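Side-chain contacts in ADP-ribosylation factor guanine nucleotide-exchange factor SEC7 (Saccharomyces cerevisiae, PDB 4OIY), which activates the small GTPase ARF1 at the trans-Golgi network through its Sec7 domain, promoting the exchange of guanine nucleotide needed for vesicle formation: residues A[14-17]-A[18-22]; A[91-94]-A[95-99]; A[106-109]-A[110-114]. All blocks are in the same frame, centred on the assembly; numbering follows the deposited sequence.

In the fold
The three contacts follow one another along the all-helical Sec7 domain without overlap. Contacts 1 and 3 lie within one helix each, and contact 2 runs from the last turns of helix 88-96 into the turn after it. Contact 1, on helix 11-21 near the start of the chain, touches neither of the others: its centre is about 23 Å from that of contact 2 and about 25 Å from that of contact 3. Contacts 2 and 3, with centres about 14 Å apart, touch. Leu-92 of helix 88-96 packs on Met-112 of helix 105-122, and Phe-99, just past the first helix, stacks on Phe-111; together they form part of the apolar core. Helix 105-122 also carries Asp-121, seen to bind magnesium.

Contact 1: A[14-17]-A[18-22]; sequences ECIA and IFNNK
Helix 11-21 of the Sec7 domain makes its last turns here, and Ile-16 and Asn-20, one turn apart, run side by side along one flank and point the same way. The methyl CG2 of Ile-16 meets ND2 of Asn-20 at 3.7 Å, a van der Waals contact of a methyl with an amide nitrogen. Asn-20 CG stands anti to its own carbonyl carbon (chi1 -73°), which brings it to 3.4 Å from Ile-16 O. The amide's polar needs are met beyond the helix: OD1 accepts from the backbone N of Asp-55, and ND2 gives a weak bond to Gly-53 O, while Ile-16 rests on Thr-51 and Leu-54. An asparagine suits this place because its amide can both accept and donate. On another flank the branched Ile-18 lays CG1 at 3.4 Å from Glu-14 O and packs on Lys-25 and Ala-26. Buried Phe-19 also leans on Ala-26, so Ile-18 and Phe-19 give an apolar side toward helix 23-32. Beneath the side chains, Asn-20 N donates to Ile-16 O at 2.9 Å and Asn-21 N to Ala-17 O at 3.1 Å. Lys-22 then leaves helical geometry, and these bonds from N of residue i+4 to O of residue i are those of an amphipathic alpha-helix near its C-terminal end.

Contact 2: A[91-94]-A[95-99]; sequences ALRS and FLQSF
Gln-97 runs alongside Arg-93, one turn earlier, pointing the same way. From the base outward, Gln-97 CB sits 3.2 Å from Arg-93 O, and CG keeps to the same carbonyl. CD then comes over the aliphatic part of the arginine, 3.4 Å from Arg-93 CG. The amide lies with a face over that methylene, and NE2 is also 3.7 Å from Arg-93 CD. A chi1 of -70° sets the glutamine CG anti to its carbonyl carbon, back over the preceding turn. The guanidinium and amide planes stand 65° apart, and each finds polar partners beyond the pair: Arg-93 NH1 makes a salt bridge with Asp-90 OD1 and NH2 donates to Asn-189 O, whereas Gln-97 NE2 donates to the terminal carboxylate of Ile-191. Long polar chains suit this flank, where the end of Sec7-domain helix 88-96 and the residue after it meet the chain's C-terminus. Toward the core, Leu-92 CG meets Leu-96 CD1 at 3.6 Å, and both leucines face helix 130-148. Where the helix ends, Phe-95 O accepts from both N and OG of Ser-98; the 2.6 Å OG bond lies in the carbonyl plane on a lone pair. Phe-99 CE1 sits 3.5 Å above the centre of the Phe-95 ring.

Contact 3: A[106-109]-A[110-114]; sequences QKID and RFMLK
Arg-110 folds back over Lys-107 and Gln-106 on the first turns of helix 105-122, a long helix of the all-helical Sec7 domain. Its chain bends at chi3 (-74°), which lays the guanidinium flat over the backbone of Lys-107, whose CA lies 4.0 Å above the centre of one face. NH1 approaches Lys-107 CG at 3.3 Å, so the lysine offers methylenes and keeps its charge apart: NZ is 5.3 Å from NH1. The extended lysine chain, pointing the same way as the arginine, suits this role, while Pro-102 touches it from the preceding loop. Gln-106 lies alongside, its amide plane turned 70° from the guanidinium. A water in the plane of the guanidinium, at its edge, accepts from Arg-110 NH1 at 3.0 Å and weakly from Gln-106 NE2, which also donates to Glu-104. NH1 has a further weak bond to Gly-64 O. A leucine in place of Arg-110 would probably lose the flat cover over Lys-107 CA and CG and leave the water and Gly-64 O without this donor. Asp-109 O accepts from Leu-113 N at 2.9 Å, and OD1 and Tyr-138 OH make a weak hydrogen bond. On the side facing helix 130-148, Ile-108 CG2 meets Met-112 CG at 3.9 Å. The buried Phe-111 turns its ring edge to the preceding turn, with CD2 3.2 Å from Lys-107 O.

Contact 1: A[14-17]-A[18-22]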
ATOM      1  N   GLU A  14      19.779 -15.514  -3.947  1.00 14.84           N
ATOM      2  CA  GLU A  14      19.130 -16.758  -4.356  1.00 15.58           C
ATOM      3  C   GLU A  14      17.739 -16.896  -3.729  1.00 14.70           C
ATOM      4  O   GLU A  14      16.793 -17.271  -4.417  1.00 14.60           O
ATOM      5  CB  GLU A  14      20.006 -17.966  -4.010  1.00 17.31           C
ATOM      6  CG  GLU A  14      21.241 -18.081  -4.897  1.00 19.42           C
ATOM      7  CD  GLU A  14      22.210 -19.171  -4.459  1.00 21.26           C
ATOM      8  OE1 GLU A  14      22.229 -19.531  -3.264  1.00 23.54           O
ATOM      9  OE2 GLU A  14      22.978 -19.663  -5.318  1.00 24.10           O
ATOM     10  N   CYS A  15      17.618 -16.570  -2.445  1.00 14.29           N
ATOM     11  CA  CYS A  15      16.323 -16.614  -1.744  1.00 14.49           C
ATOM     12  C   CYS A  15      15.329 -15.590  -2.294  1.00 13.17           C
ATOM     13  O   CYS A  15      14.125 -15.855  -2.364  1.00 12.44           O
ATOM     14  CB  CYS A  15      16.501 -16.358  -0.246  1.00 15.56           C
ATOM     15  SG  CYS A  15      17.266 -17.699   0.695  1.00 20.26           S
ATOM     16  N   ILE A  16      15.833 -14.417  -2.666  1.00 12.05           N
ATOM     17  CA  ILE A  16      14.999 -13.372  -3.261  1.00 11.56           C
ATOM     18  C   ILE A  16      14.471 -13.844  -4.618  1.00 11.45           C
ATOM     19  O   ILE A  16      13.310 -13.606  -4.960  1.00 10.76           O
ATOM     20  CB  ILE A  16      15.783 -12.043  -3.379  1.00 11.59           C
ATOM     21  CG1 ILE A  16      15.963 -11.442  -1.980  1.00 11.56           C
ATOM     22  CG2 ILE A  16      15.077 -11.057  -4.309  1.00 11.72           C
ATOM     23  CD1 ILE A  16      16.924 -10.276  -1.914  1.00 11.91           C
ATOM     24  N   ALA A  17      15.310 -14.533  -5.379  1.00 11.27           N
ATOM     25  CA  ALA A  17      14.868 -15.099  -6.655  1.00 11.36           C
ATOM     26  C   ALA A  17      13.759 -16.129  -6.446  1.00 11.57           C
ATOM     27  O   ALA A  17      12.776 -16.147  -7.199  1.00 11.51           O
ATOM     28  CB  ALA A  17      16.042 -15.719  -7.404  1.00 11.56           C
ATOM     29  N   ILE A  18      13.905 -16.968  -5.423  1.00 11.43           N
ATOM     30  CA  ILE A  18      12.868 -17.952  -5.097  1.00 11.63           C
ATOM     31  C   ILE A  18      11.582 -17.216  -4.730  1.00 11.19           C
ATOM     32  O   ILE A  18      10.503 -17.584  -5.194  1.00 10.98           O
ATOM     33  CB  ILE A  18      13.305 -18.894  -3.953  1.00 12.31           C
ATOM     34  CG1 ILE A  18      14.494 -19.749  -4.395  1.00 13.08           C
ATOM     35  CG2 ILE A  18      12.155 -19.798  -3.523  1.00 12.44           C
ATOM     36  CD1 ILE A  18      15.194 -20.446  -3.252  1.00 13.58           C
ATOM     37  N   PHE A  19      11.697 -16.164  -3.927  1.00 10.60           N
ATOM     38  CA  PHE A  19      10.512 -15.396  -3.521  1.00 10.32           C
ATOM     39  C   PHE A  19       9.802 -14.801  -4.726  1.00 10.12           C
ATOM     40  O   PHE A  19       8.583 -14.860  -4.830  1.00 10.25           O
ATOM     41  CB  PHE A  19      10.872 -14.268  -2.550  1.00 10.34           C
ATOM     42  CG  PHE A  19       9.689 -13.427  -2.152  1.00 10.26           C
ATOM     43  CD1 PHE A  19       9.312 -12.318  -2.898  1.00 10.37           C
ATOM     44  CD2 PHE A  19       8.928 -13.777  -1.055  1.00 10.35           C
ATOM     45  CE1 PHE A  19       8.203 -11.569  -2.536  1.00 10.53           C
ATOM     46  CE2 PHE A  19       7.825 -13.030  -0.686  1.00 10.50           C
ATOM     47  CZ  PHE A  19       7.457 -11.927  -1.429  1.00 10.63           C
ATOM     48  N   ASN A  20      10.563 -14.197  -5.627  1.00 10.01           N
ATOM     49  CA  ASN A  20       9.968 -13.520  -6.770  1.00 10.40           C
ATOM     50  C   ASN A  20       9.290 -14.503  -7.717  1.00 11.21           C
ATOM     51  O   ASN A  20       8.354 -14.134  -8.423  1.00 11.76           O
ATOM     52  CB  ASN A  20      11.010 -12.678  -7.513  1.00 10.23           C
ATOM     53  CG  ASN A  20      11.410 -11.427  -6.751  1.00 10.04           C
ATOM     54  OD1 ASN A  20      10.663 -10.916  -5.920  1.00 10.13           O
ATOM     55  ND2 ASN A  20      12.600 -10.917  -7.041  1.00  9.94           N
ATOM     56  N   ASN A  21       9.756 -15.746  -7.719  1.00 12.10           N
ATOM     57  CA  ASN A  21       9.139 -16.804  -8.506  1.00 13.34           C
ATOM     58  C   ASN A  21       7.879 -17.352  -7.829  1.00 13.42           C
ATOM     59  O   ASN A  21       6.859 -17.577  -8.485  1.00 13.39           O
ATOM     60  CB  ASN A  21      10.144 -17.929  -8.742  1.00 14.70           C
ATOM     61  CG  ASN A  21       9.561 -19.074  -9.543  1.00 16.59           C
ATOM     62  OD1 ASN A  21       9.314 -18.950 -10.747  1.00 20.34           O
ATOM     63  ND2 ASN A  21       9.335 -20.201  -8.877  1.00 17.84           N
ATOM     64  N   LYS A  22       7.961 -17.599  -6.525  1.00 13.86           N
ATOM     65  CA  LYS A  22       6.819 -18.115  -5.781  1.00 14.54           C
ATOM     66  C   LYS A  22       6.976 -17.764  -4.314  1.00 13.90           C
ATOM     67  O   LYS A  22       7.648 -18.478  -3.583  1.00 13.93           O
ATOM     68  CB  LYS A  22       6.668 -19.630  -5.948  1.00 16.10           C
ATOM     69  CG  LYS A  22       5.402 -20.157  -5.281  1.00 17.94           C
ATOM     70  CD  LYS A  22       4.839 -21.415  -5.920  1.00 19.85           C
ATOM     71  CE  LYS A  22       4.282 -21.166  -7.310  1.00 20.88           C
ATOM     72  NZ  LYS A  22       3.493 -19.926  -7.511  1.00 21.90           N
TER

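Contact 2: A[91-94]-A[95-99]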
ATOM      1  N   ALA A  91       0.871   9.591   3.531  1.00 10.10           N
ATOM      2  CA  ALA A  91       0.712   8.219   4.009  1.00 10.14           C
ATOM      3  C   ALA A  91       0.422   7.259   2.864  1.00 10.05           C
ATOM      4  O   ALA A  91       1.060   6.225   2.751  1.00  9.49           O
ATOM      5  CB  ALA A  91      -0.383   8.140   5.059  1.00 10.31           C
ATOM      6  N   LEU A  92      -0.515   7.633   2.000  1.00 10.17           N
ATOM      7  CA  LEU A  92      -0.844   6.824   0.825  1.00 10.74           C
ATOM      8  C   LEU A  92       0.361   6.640  -0.107  1.00 11.10           C
ATOM      9  O   LEU A  92       0.566   5.553  -0.664  1.00 10.70           O
ATOM     10  CB  LEU A  92      -1.986   7.478   0.054  1.00 11.16           C
ATOM     11  CG  LEU A  92      -2.777   6.629  -0.935  1.00 11.96           C
ATOM     12  CD1 LEU A  92      -3.461   5.484  -0.211  1.00 11.90           C
ATOM     13  CD2 LEU A  92      -3.788   7.515  -1.638  1.00 12.33           C
ATOM     14  N   ARG A  93       1.154   7.697  -0.292  1.00 11.36           N
ATOM     15  CA  ARG A  93       2.324   7.620  -1.167  1.00 12.38           C
ATOM     16  C   ARG A  93       3.328   6.618  -0.604  1.00 12.15           C
ATOM     17  O   ARG A  93       3.830   5.752  -1.328  1.00 12.16           O
ATOM     18  CB  ARG A  93       2.995   8.994  -1.370  1.00 13.53           C
ATOM     19  CG  ARG A  93       4.069   8.934  -2.459  1.00 14.71           C
ATOM     20  CD  ARG A  93       4.704  10.255  -2.877  1.00 15.80           C
ATOM     21  NE  ARG A  93       3.773  11.295  -3.333  1.00 16.18           N
ATOM     22  CZ  ARG A  93       3.276  12.256  -2.559  1.00 16.13           C
ATOM     23  NH1 ARG A  93       3.581  12.310  -1.267  1.00 16.79           N
ATOM     24  NH2 ARG A  93       2.454  13.159  -3.070  1.00 16.15           N
ATOM     25  N   SER A  94       3.604   6.725   0.691  1.00 11.88           N
ATOM     26  CA  SER A  94       4.517   5.808   1.360  1.00 12.32           C
ATOM     27  C   SER A  94       4.037   4.362   1.221  1.00 11.37           C
ATOM     28  O   SER A  94       4.804   3.467   0.880  1.00 11.98           O
ATOM     29  CB  SER A  94       4.649   6.175   2.837  1.00 13.04           C
ATOM     30  OG  SER A  94       5.390   5.195   3.543  1.00 15.32           O
ATOM     31  N   PHE A  95       2.747   4.161   1.450  1.00 10.48           N
ATOM     32  CA  PHE A  95       2.148   2.834   1.411  1.00 10.03           C
ATOM     33  C   PHE A  95       2.136   2.237  -0.006  1.00 10.02           C
ATOM     34  O   PHE A  95       2.645   1.136  -0.229  1.00  9.81           O
ATOM     35  CB  PHE A  95       0.725   2.929   1.967  1.00  9.77           C
ATOM     36  CG  PHE A  95       0.023   1.608   2.095  1.00  9.49           C
ATOM     37  CD1 PHE A  95       0.576   0.578   2.836  1.00  9.72           C
ATOM     38  CD2 PHE A  95      -1.222   1.414   1.509  1.00  9.43           C
ATOM     39  CE1 PHE A  95      -0.081  -0.639   2.957  1.00  9.64           C
ATOM     40  CE2 PHE A  95      -1.888   0.210   1.633  1.00  9.35           C
ATOM     41  CZ  PHE A  95      -1.317  -0.821   2.361  1.00  9.58           C
ATOM     42  N   LEU A  96       1.555   2.954  -0.960  1.00 10.35           N
ATOM     43  CA  LEU A  96       1.349   2.393  -2.300  1.00 11.13           C
ATOM     44  C   LEU A  96       2.618   2.271  -3.129  1.00 11.76           C
ATOM     45  O   LEU A  96       2.631   1.542  -4.111  1.00 12.11           O
ATOM     46  CB  LEU A  96       0.306   3.193  -3.080  1.00 11.60           C
ATOM     47  CG  LEU A  96      -1.118   3.177  -2.517  1.00 11.95           C
ATOM     48  CD1 LEU A  96      -2.025   4.033  -3.387  1.00 12.44           C
ATOM     49  CD2 LEU A  96      -1.670   1.763  -2.405  1.00 12.10           C
ATOM     50  N   GLN A  97       3.684   2.966  -2.740  1.00 12.24           N
ATOM     51  CA  GLN A  97       4.958   2.842  -3.448  1.00 12.78           C
ATOM     52  C   GLN A  97       5.785   1.659  -2.913  1.00 12.40           C
ATOM     53  O   GLN A  97       6.907   1.408  -3.390  1.00 13.20           O
ATOM     54  CB  GLN A  97       5.742   4.160  -3.355  1.00 13.58           C
ATOM     55  CG  GLN A  97       5.106   5.277  -4.173  1.00 14.68           C
ATOM     56  CD  GLN A  97       5.898   6.579  -4.151  1.00 15.47           C
ATOM     57  OE1 GLN A  97       6.766   6.782  -3.301  1.00 16.58           O
ATOM     58  NE2 GLN A  97       5.590   7.468  -5.090  1.00 16.30           N
ATOM     59  N   SER A  98       5.241   0.926  -1.935  1.00 11.94           N
ATOM     60  CA  SER A  98       5.934  -0.234  -1.345  1.00 11.78           C
ATOM     61  C   SER A  98       5.514  -1.607  -1.898  1.00 11.57           C
ATOM     62  O   SER A  98       6.137  -2.620  -1.572  1.00 11.99           O
ATOM     63  CB  SER A  98       5.769  -0.234   0.179  1.00 12.05           C
ATOM     64  OG  SER A  98       4.461  -0.608   0.582  1.00 12.76           O
ATOM     65  N   PHE A  99       4.448  -1.649  -2.691  1.00 11.00           N
ATOM     66  CA  PHE A  99       3.963  -2.877  -3.324  1.00 10.84           C
ATOM     67  C   PHE A  99       3.014  -2.486  -4.460  1.00 10.78           C
ATOM     68  O   PHE A  99       2.561  -1.346  -4.532  1.00 11.05           O
ATOM     69  CB  PHE A  99       3.225  -3.757  -2.310  1.00 10.77           C
ATOM     70  CG  PHE A  99       1.915  -3.176  -1.863  1.00 10.63           C
ATOM     71  CD1 PHE A  99       1.870  -2.176  -0.912  1.00 10.49           C
ATOM     72  CD2 PHE A  99       0.727  -3.612  -2.415  1.00 10.73           C
ATOM     73  CE1 PHE A  99       0.658  -1.625  -0.514  1.00 10.64           C
ATOM     74  CE2 PHE A  99      -0.485  -3.075  -2.025  1.00 10.60           C
ATOM     75  CZ  PHE A  99      -0.527  -2.080  -1.069  1.00 10.59           C
TER

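Contact 3: A[106-109]-A[110-114]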
ATOM      1  N   GLN A 106     -11.984  -6.890  -4.430  1.00 13.94           N
ATOM      2  CA  GLN A 106     -12.122  -7.338  -3.047  1.00 14.49           C
ATOM      3  C   GLN A 106     -10.770  -7.368  -2.328  1.00 13.47           C
ATOM      4  O   GLN A 106     -10.707  -7.106  -1.135  1.00 13.00           O
ATOM      5  CB  GLN A 106     -12.848  -8.681  -2.930  1.00 16.31           C
ATOM      6  CG  GLN A 106     -12.117  -9.894  -3.469  1.00 18.40           C
ATOM      7  CD  GLN A 106     -12.718 -11.200  -2.965  1.00 20.76           C
ATOM      8  OE1 GLN A 106     -13.843 -11.233  -2.457  1.00 22.32           O
ATOM      9  NE2 GLN A 106     -11.955 -12.274  -3.072  1.00 23.04           N
ATOM     10  N   LYS A 107      -9.707  -7.656  -3.064  1.00 12.97           N
ATOM     11  CA  LYS A 107      -8.356  -7.630  -2.509  1.00 12.69           C
ATOM     12  C   LYS A 107      -7.931  -6.201  -2.217  1.00 11.60           C
ATOM     13  O   LYS A 107      -7.428  -5.904  -1.132  1.00 11.20           O
ATOM     14  CB  LYS A 107      -7.377  -8.282  -3.473  1.00 13.86           C
ATOM     15  CG  LYS A 107      -7.599  -9.772  -3.600  1.00 15.26           C
ATOM     16  CD  LYS A 107      -6.606 -10.430  -4.526  1.00 16.40           C
ATOM     17  CE  LYS A 107      -6.742 -11.945  -4.447  1.00 17.44           C
ATOM     18  NZ  LYS A 107      -5.673 -12.620  -5.213  1.00 18.06           N
ATOM     19  N   ILE A 108      -8.126  -5.319  -3.187  1.00 10.59           N
ATOM     20  CA  ILE A 108      -7.816  -3.911  -3.001  1.00  9.91           C
ATOM     21  C   ILE A 108      -8.512  -3.386  -1.754  1.00  9.67           C
ATOM     22  O   ILE A 108      -7.889  -2.717  -0.931  1.00  9.41           O
ATOM     23  CB  ILE A 108      -8.223  -3.077  -4.240  1.00  9.99           C
ATOM     24  CG1 ILE A 108      -7.371  -3.480  -5.442  1.00 10.14           C
ATOM     25  CG2 ILE A 108      -8.074  -1.583  -3.966  1.00 10.08           C
ATOM     26  CD1 ILE A 108      -7.888  -2.957  -6.756  1.00 10.16           C
ATOM     27  N   ASP A 109      -9.791  -3.714  -1.599  1.00  9.54           N
ATOM     28  CA  ASP A 109     -10.566  -3.227  -0.467  1.00  9.87           C
ATOM     29  C   ASP A 109      -9.943  -3.641   0.874  1.00  9.55           C
ATOM     30  O   ASP A 109      -9.973  -2.874   1.835  1.00  9.58           O
ATOM     31  CB  ASP A 109     -12.021  -3.708  -0.548  1.00 10.24           C
ATOM     32  CG  ASP A 109     -12.810  -3.087  -1.717  1.00 11.13           C
ATOM     33  OD1 ASP A 109     -12.377  -2.087  -2.324  1.00 11.49           O
ATOM     34  OD2 ASP A 109     -13.890  -3.637  -2.048  1.00 12.69           O
ATOM     35  N   ARG A 110      -9.401  -4.854   0.942  1.00  9.67           N
ATOM     36  CA  ARG A 110      -8.711  -5.317   2.156  1.00  9.98           C
ATOM     37  C   ARG A 110      -7.514  -4.421   2.493  1.00  9.51           C
ATOM     38  O   ARG A 110      -7.355  -3.994   3.648  1.00  9.20           O
ATOM     39  CB  ARG A 110      -8.260  -6.776   2.013  1.00 10.76           C
ATOM     40  CG  ARG A 110      -9.396  -7.787   1.953  1.00 11.79           C
ATOM     41  CD  ARG A 110      -8.910  -9.178   2.351  1.00 12.54           C
ATOM     42  NE  ARG A 110      -8.085  -9.843   1.344  1.00 13.46           N
ATOM     43  CZ  ARG A 110      -8.569 -10.519   0.303  1.00 14.16           C
ATOM     44  NH1 ARG A 110      -7.741 -11.093  -0.551  1.00 14.88           N
ATOM     45  NH2 ARG A 110      -9.882 -10.615   0.103  1.00 14.68           N
ATOM     46  N   PHE A 111      -6.673  -4.139   1.498  1.00  9.34           N
ATOM     47  CA  PHE A 111      -5.532  -3.235   1.691  1.00  9.21           C
ATOM     48  C   PHE A 111      -5.985  -1.856   2.156  1.00  8.89           C
ATOM     49  O   PHE A 111      -5.427  -1.295   3.109  1.00  8.92           O
ATOM     50  CB  PHE A 111      -4.737  -3.053   0.400  1.00  9.23           C
ATOM     51  CG  PHE A 111      -3.889  -4.228   0.021  1.00  9.61           C
ATOM     52  CD1 PHE A 111      -2.609  -4.367   0.528  1.00  9.77           C
ATOM     53  CD2 PHE A 111      -4.358  -5.172  -0.875  1.00 10.09           C
ATOM     54  CE1 PHE A 111      -1.817  -5.430   0.157  1.00  9.93           C
ATOM     55  CE2 PHE A 111      -3.564  -6.241  -1.255  1.00 10.18           C
ATOM     56  CZ  PHE A 111      -2.296  -6.374  -0.728  1.00 10.15           C
ATOM     57  N   MET A 112      -6.976  -1.291   1.470  1.00  8.82           N
ATOM     58  CA  MET A 112      -7.331   0.099   1.694  1.00  9.14           C
ATOM     59  C   MET A 112      -8.077   0.278   3.001  1.00  9.17           C
ATOM     60  O   MET A 112      -7.935   1.318   3.645  1.00  8.64           O
ATOM     61  CB  MET A 112      -8.093   0.665   0.491  1.00  9.86           C
ATOM     62  CG  MET A 112      -7.300   0.535  -0.819  1.00 10.26           C
ATOM     63  SD  MET A 112      -5.547   0.996  -0.710  1.00 11.77           S
ATOM     64  CE  MET A 112      -5.798   2.683  -0.228  1.00 11.48           C
ATOM     65  N   LEU A 113      -8.843  -0.734   3.420  1.00  9.17           N
ATOM     66  CA  LEU A 113      -9.498  -0.663   4.731  1.00  9.76           C
ATOM     67  C   LEU A 113      -8.476  -0.715   5.859  1.00  9.35           C
ATOM     68  O   LEU A 113      -8.579   0.051   6.821  1.00  9.17           O
ATOM     69  CB  LEU A 113     -10.567  -1.745   4.916  1.00 10.50           C
ATOM     70  CG  LEU A 113     -11.286  -1.704   6.272  1.00 11.44           C
ATOM     71  CD1 LEU A 113     -11.980  -0.371   6.514  1.00 11.83           C
ATOM     72  CD2 LEU A 113     -12.264  -2.868   6.356  1.00 11.83           C
ATOM     73  N   LYS A 114      -7.483  -1.593   5.742  1.00  9.13           N
ATOM     74  CA  LYS A 114      -6.441  -1.680   6.761  1.00  9.13           C
ATOM     75  C   LYS A 114      -5.593  -0.410   6.785  1.00  8.55           C
ATOM     76  O   LYS A 114      -5.248   0.086   7.858  1.00  8.17           O
ATOM     77  CB  LYS A 114      -5.557  -2.899   6.536  1.00  9.99           C
ATOM     78  CG  LYS A 114      -4.466  -3.081   7.575  1.00 11.00           C
ATOM     79  CD  LYS A 114      -4.987  -3.325   8.985  1.00 12.12           C
ATOM     80  CE  LYS A 114      -3.815  -3.473   9.947  1.00 13.30           C
ATOM     81  NZ  LYS A 114      -4.209  -3.542  11.377  1.00 14.31           N
TER
HETATM   82  O   HOH W   1      -9.221 -12.602  -2.682  1.00 22.86           O